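Local coordinates for trichothecene 15-O-acetyltransferase TRI3 (Fusarium sporotrichioides, PDB 3FOT), which acetylates the 15-hydroxyl of trichothecene intermediates such as 15-deacetylcalonectrin on the way to T-2 toxin, at residues L309-D320 with Y506-F517. Sequence-based numbering, arbitrary orientation.
Sequences LTQAAIVLALLD and YLQSIVEFMLAF
Tyr506 carries its ring anti to the backbone N (chi1 -173°), which sends the phenol across to helix 306-321. In Phe513, CG lies anti to the carbonyl carbon (chi1 -76°), and this places the ring against Leu316 and Ala317. Tyr506 OH donates to Ile314 O, 2.6 Å away, in a weak hydrogen bond. That carbonyl also accepts the helical N-H of Leu318, so it has two donors. The backbone of Leu318 meets the edge of the Tyr506 ring. Ile510 CG1, one turn along the same helix as Tyr506, lies over one face, toward the rim.

Two alanines let the helices come close, with axes 8.3 Å apart at 124°. Ala317 is a knob in the hole formed by Tyr506, Ser509, Ile510 and Phe513. Ala313 CB touches Met514 CG at 3.6 Å and also packs on Ile510 and Phe513. Leu316 CB lies over one face of the Phe513 ring, toward its rim, in a CH-pi contact. The His375 ring stacks with Phe513. At the far end, Leu309 CD1 sits over the centre of the Phe517 ring, 3.7 Å from its centroid, a CH-pi contact. Arg299 adds a cation-pi contact to Phe517.

A water bridges the helices at the Asp320 end. It donates to Ala317 O and Asp320 OD2, and accepts from Ser509 OG at 2.6 Å. Ser509 OG also has a hydrogen bond with His375 NE2.

In this BAHD-superfamily acyltransferase, the pair packs beside strand 277-283 and helices 286-299 and 379-401, away from substrate-binding His414. The apolar centre holds the helices close; the weak tyrosine bond and the water tie them by polar links.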
loop_
_atom_site.group_PDB
_atom_site.type_symbol
_atom_site.label_atom_id
_atom_site.label_comp_id
_atom_site.label_asym_id
_atom_site.label_seq_id
_atom_site.Cartn_x
_atom_site.Cartn_y
_atom_site.Cartn_z
ATOM N N LEU A 309 -11.101 12.236 -9.913
ATOM C CA LEU A 309 -12.463 11.849 -10.288
ATOM C C LEU A 309 -13.006 10.789 -9.340
ATOM O O LEU A 309 -14.175 10.824 -8.966
ATOM C CB LEU A 309 -12.504 11.332 -11.725
ATOM C CG LEU A 309 -13.945 10.973 -12.126
ATOM C CD1 LEU A 309 -14.812 12.250 -12.219
ATOM C CD2 LEU A 309 -14.006 10.184 -13.426
ATOM N N THR A 310 -12.156 9.829 -8.974
ATOM C CA THR A 310 -12.586 8.804 -8.032
ATOM C C THR A 310 -12.970 9.429 -6.682
ATOM O O THR A 310 -13.983 9.079 -6.089
ATOM C CB THR A 310 -11.525 7.689 -7.851
ATOM O OG1 THR A 310 -11.214 7.147 -9.138
ATOM C CG2 THR A 310 -12.052 6.574 -6.980
ATOM N N GLN A 311 -12.136 10.330 -6.192
ATOM C CA GLN A 311 -12.450 11.005 -4.934
ATOM C C GLN A 311 -13.780 11.788 -5.026
ATOM O O GLN A 311 -14.566 11.819 -4.064
ATOM C CB GLN A 311 -11.277 11.904 -4.511
ATOM C CG GLN A 311 -11.549 12.747 -3.260
ATOM C CD GLN A 311 -11.643 11.937 -1.983
ATOM O OE1 GLN A 311 -10.660 11.856 -1.222
ATOM N NE2 GLN A 311 -12.824 11.352 -1.720
ATOM N N ALA A 312 -14.013 12.427 -6.175
ATOM C CA ALA A 312 -15.269 13.112 -6.449
ATOM C C ALA A 312 -16.471 12.141 -6.382
ATOM O O ALA A 312 -17.501 12.432 -5.750
ATOM C CB ALA A 312 -15.187 13.785 -7.820
ATOM N N ALA A 313 -16.325 10.985 -7.030
ATOM C CA ALA A 313 -17.390 9.999 -7.115
ATOM C C ALA A 313 -17.699 9.395 -5.730
ATOM O O ALA A 313 -18.869 9.123 -5.385
ATOM C CB ALA A 313 -16.998 8.913 -8.128
ATOM N N ILE A 314 -16.644 9.229 -4.935
ATOM C CA ILE A 314 -16.777 8.794 -3.542
ATOM C C ILE A 314 -17.700 9.727 -2.760
ATOM O O ILE A 314 -18.604 9.278 -2.037
ATOM C CB ILE A 314 -15.383 8.656 -2.880
ATOM C CG1 ILE A 314 -14.725 7.382 -3.445
ATOM C CG2 ILE A 314 -15.476 8.642 -1.344
ATOM C CD1 ILE A 314 -13.204 7.271 -3.163
ATOM N N VAL A 315 -17.451 11.025 -2.920
ATOM C CA VAL A 315 -18.243 12.072 -2.254
ATOM C C VAL A 315 -19.676 12.109 -2.764
ATOM O O VAL A 315 -20.619 12.079 -1.959
ATOM C CB VAL A 315 -17.518 13.429 -2.320
ATOM C CG1 VAL A 315 -18.416 14.566 -1.829
ATOM C CG2 VAL A 315 -16.282 13.348 -1.424
ATOM N N LEU A 316 -19.859 12.079 -4.085
ATOM C CA LEU A 316 -21.234 12.045 -4.635
ATOM C C LEU A 316 -21.994 10.796 -4.192
ATOM O O LEU A 316 -23.193 10.869 -3.874
ATOM C CB LEU A 316 -21.244 12.157 -6.174
ATOM C CG LEU A 316 -21.374 13.595 -6.749
ATOM C CD1 LEU A 316 -20.305 14.533 -6.239
ATOM C CD2 LEU A 316 -21.347 13.583 -8.275
ATOM N N ALA A 317 -21.304 9.653 -4.148
ATOM C CA ALA A 317 -21.932 8.399 -3.695
ATOM C C ALA A 317 -22.306 8.505 -2.206
ATOM O O ALA A 317 -23.348 8.018 -1.774
ATOM C CB ALA A 317 -20.986 7.196 -3.934
ATOM N N LEU A 318 -21.471 9.188 -1.438
ATOM C CA LEU A 318 -21.747 9.391 -0.017
ATOM C C LEU A 318 -22.983 10.284 0.185
ATOM O O LEU A 318 -23.879 9.950 0.982
ATOM C CB LEU A 318 -20.534 10.008 0.677
ATOM C CG LEU A 318 -20.712 10.369 2.146
ATOM C CD1 LEU A 318 -20.822 9.103 2.933
ATOM C CD2 LEU A 318 -19.513 11.210 2.598
ATOM N N LEU A 319 -23.017 11.401 -0.540
ATOM C CA LEU A 319 -24.152 12.341 -0.510
ATOM C C LEU A 319 -25.440 11.675 -0.970
ATOM O O LEU A 319 -26.506 11.890 -0.372
ATOM C CB LEU A 319 -23.854 13.603 -1.338
ATOM C CG LEU A 319 -22.702 14.493 -0.861
ATOM C CD1 LEU A 319 -22.361 15.575 -1.879
ATOM C CD2 LEU A 319 -23.020 15.132 0.511
ATOM N N ASP A 320 -25.341 10.819 -1.990
ATOM C CA ASP A 320 -26.503 10.087 -2.471
ATOM C C ASP A 320 -26.978 9.039 -1.462
ATOM O O ASP A 320 -28.179 8.759 -1.390
ATOM C CB ASP A 320 -26.195 9.430 -3.821
ATOM C CG ASP A 320 -27.366 8.641 -4.368
ATOM O OD1 ASP A 320 -28.371 9.258 -4.764
ATOM O OD2 ASP A 320 -27.282 7.399 -4.393
ATOM N N TYR A 506 -22.358 0.549 -2.308
ATOM C CA TYR A 506 -21.590 1.793 -2.311
ATOM C C TYR A 506 -20.543 1.781 -3.435
ATOM O O TYR A 506 -20.430 2.735 -4.187
ATOM C CB TYR A 506 -20.943 2.028 -0.940
ATOM C CG TYR A 506 -20.275 3.392 -0.811
ATOM C CD1 TYR A 506 -21.037 4.559 -0.811
ATOM C CD2 TYR A 506 -18.890 3.507 -0.679
ATOM C CE1 TYR A 506 -20.440 5.819 -0.694
ATOM C CE2 TYR A 506 -18.278 4.756 -0.565
ATOM C CZ TYR A 506 -19.067 5.909 -0.584
ATOM O OH TYR A 506 -18.500 7.151 -0.483
ATOM N N LEU A 507 -19.781 0.690 -3.563
ATOM C CA LEU A 507 -18.773 0.600 -4.643
ATOM C C LEU A 507 -19.411 0.793 -6.026
ATOM O O LEU A 507 -18.890 1.530 -6.886
ATOM C CB LEU A 507 -18.055 -0.759 -4.581
ATOM C CG LEU A 507 -16.944 -0.964 -5.629
ATOM C CD1 LEU A 507 -15.915 0.207 -5.671
ATOM C CD2 LEU A 507 -16.255 -2.309 -5.357
ATOM N N GLN A 508 -20.543 0.141 -6.239
ATOM C CA GLN A 508 -21.235 0.240 -7.533
ATOM C C GLN A 508 -21.705 1.678 -7.815
ATOM O O GLN A 508 -21.693 2.148 -8.973
ATOM C CB GLN A 508 -22.420 -0.731 -7.591
ATOM C CG GLN A 508 -21.981 -2.218 -7.721
ATOM C CD GLN A 508 -20.912 -2.410 -8.821
ATOM O OE1 GLN A 508 -19.747 -2.747 -8.535
ATOM N NE2 GLN A 508 -21.293 -2.145 -10.073
ATOM N N SER A 509 -22.114 2.371 -6.761
ATOM C CA SER A 509 -22.520 3.774 -6.879
ATOM C C SER A 509 -21.351 4.649 -7.335
ATOM O O SER A 509 -21.499 5.515 -8.218
ATOM C CB SER A 509 -23.073 4.283 -5.531
ATOM O OG SER A 509 -23.508 5.650 -5.661
ATOM N N ILE A 510 -20.192 4.445 -6.705
ATOM C CA ILE A 510 -18.992 5.170 -7.067
ATOM C C ILE A 510 -18.668 4.901 -8.522
ATOM O O ILE A 510 -18.431 5.832 -9.279
ATOM C CB ILE A 510 -17.777 4.717 -6.224
ATOM C CG1 ILE A 510 -17.976 5.070 -4.745
ATOM C CG2 ILE A 510 -16.483 5.305 -6.776
ATOM C CD1 ILE A 510 -17.073 4.214 -3.828
ATOM N N VAL A 511 -18.673 3.625 -8.899
ATOM C CA VAL A 511 -18.351 3.235 -10.292
ATOM C C VAL A 511 -19.317 3.879 -11.297
ATOM O O VAL A 511 -18.893 4.394 -12.346
ATOM C CB VAL A 511 -18.321 1.690 -10.454
ATOM C CG1 VAL A 511 -18.220 1.298 -11.927
ATOM C CG2 VAL A 511 -17.137 1.086 -9.680
ATOM N N GLU A 512 -20.613 3.834 -10.976
ATOM C CA GLU A 512 -21.622 4.453 -11.824
ATOM C C GLU A 512 -21.357 5.948 -12.059
ATOM O O GLU A 512 -21.475 6.434 -13.192
ATOM C CB GLU A 512 -23.022 4.213 -11.258
ATOM C CG GLU A 512 -24.127 4.567 -12.250
ATOM C CD GLU A 512 -25.532 4.273 -11.736
ATOM O OE1 GLU A 512 -25.661 3.652 -10.648
ATOM O OE2 GLU A 512 -26.501 4.674 -12.430
ATOM N N PHE A 513 -21.016 6.692 -11.003
ATOM C CA PHE A 513 -20.692 8.115 -11.198
ATOM C C PHE A 513 -19.441 8.327 -12.053
ATOM O O PHE A 513 -19.414 9.213 -12.898
ATOM C CB PHE A 513 -20.531 8.856 -9.870
ATOM C CG PHE A 513 -21.827 9.166 -9.171
ATOM C CD1 PHE A 513 -22.843 9.894 -9.817
ATOM C CD2 PHE A 513 -22.014 8.775 -7.834
ATOM C CE1 PHE A 513 -24.038 10.224 -9.152
ATOM C CE2 PHE A 513 -23.217 9.094 -7.160
ATOM C CZ PHE A 513 -24.228 9.810 -7.828
ATOM N N MET A 514 -18.396 7.530 -11.817
ATOM C CA MET A 514 -17.209 7.599 -12.678
ATOM C C MET A 514 -17.569 7.387 -14.150
ATOM O O MET A 514 -17.103 8.128 -15.049
ATOM C CB MET A 514 -16.166 6.576 -12.206
ATOM C CG MET A 514 -15.541 6.994 -10.864
ATOM S SD MET A 514 -14.444 5.712 -10.263
ATOM C CE MET A 514 -13.044 5.891 -11.390
ATOM N N LEU A 515 -18.394 6.383 -14.405
ATOM C CA LEU A 515 -18.770 6.041 -15.768
ATOM C C LEU A 515 -19.605 7.145 -16.392
ATOM O O LEU A 515 -19.511 7.413 -17.599
ATOM C CB LEU A 515 -19.493 4.687 -15.813
ATOM C CG LEU A 515 -18.568 3.492 -15.557
ATOM C CD1 LEU A 515 -19.425 2.241 -15.340
ATOM C CD2 LEU A 515 -17.546 3.303 -16.711
ATOM N N ALA A 516 -20.374 7.820 -15.550
ATOM C CA ALA A 516 -21.214 8.927 -15.999
ATOM C C ALA A 516 -20.401 10.109 -16.521
ATOM O O ALA A 516 -20.921 10.953 -17.233
ATOM C CB ALA A 516 -22.184 9.366 -14.856
ATOM N N PHE A 517 -19.122 10.164 -16.173
ATOM C CA PHE A 517 -18.271 11.272 -16.574
ATOM C C PHE A 517 -17.804 11.111 -18.015
ATOM O O PHE A 517 -17.268 12.060 -18.595
ATOM C CB PHE A 517 -17.044 11.323 -15.664
ATOM C CG PHE A 517 -16.422 12.661 -15.542
ATOM C CD1 PHE A 517 -17.126 13.707 -14.936
ATOM C CD2 PHE A 517 -15.097 12.878 -15.948
ATOM C CE1 PHE A 517 -16.533 14.960 -14.761
ATOM C CE2 PHE A 517 -14.488 14.118 -15.775
ATOM C CZ PHE A 517 -15.214 15.178 -15.171
HETATM O O HOH W 1 -24.615 6.064 -3.330
#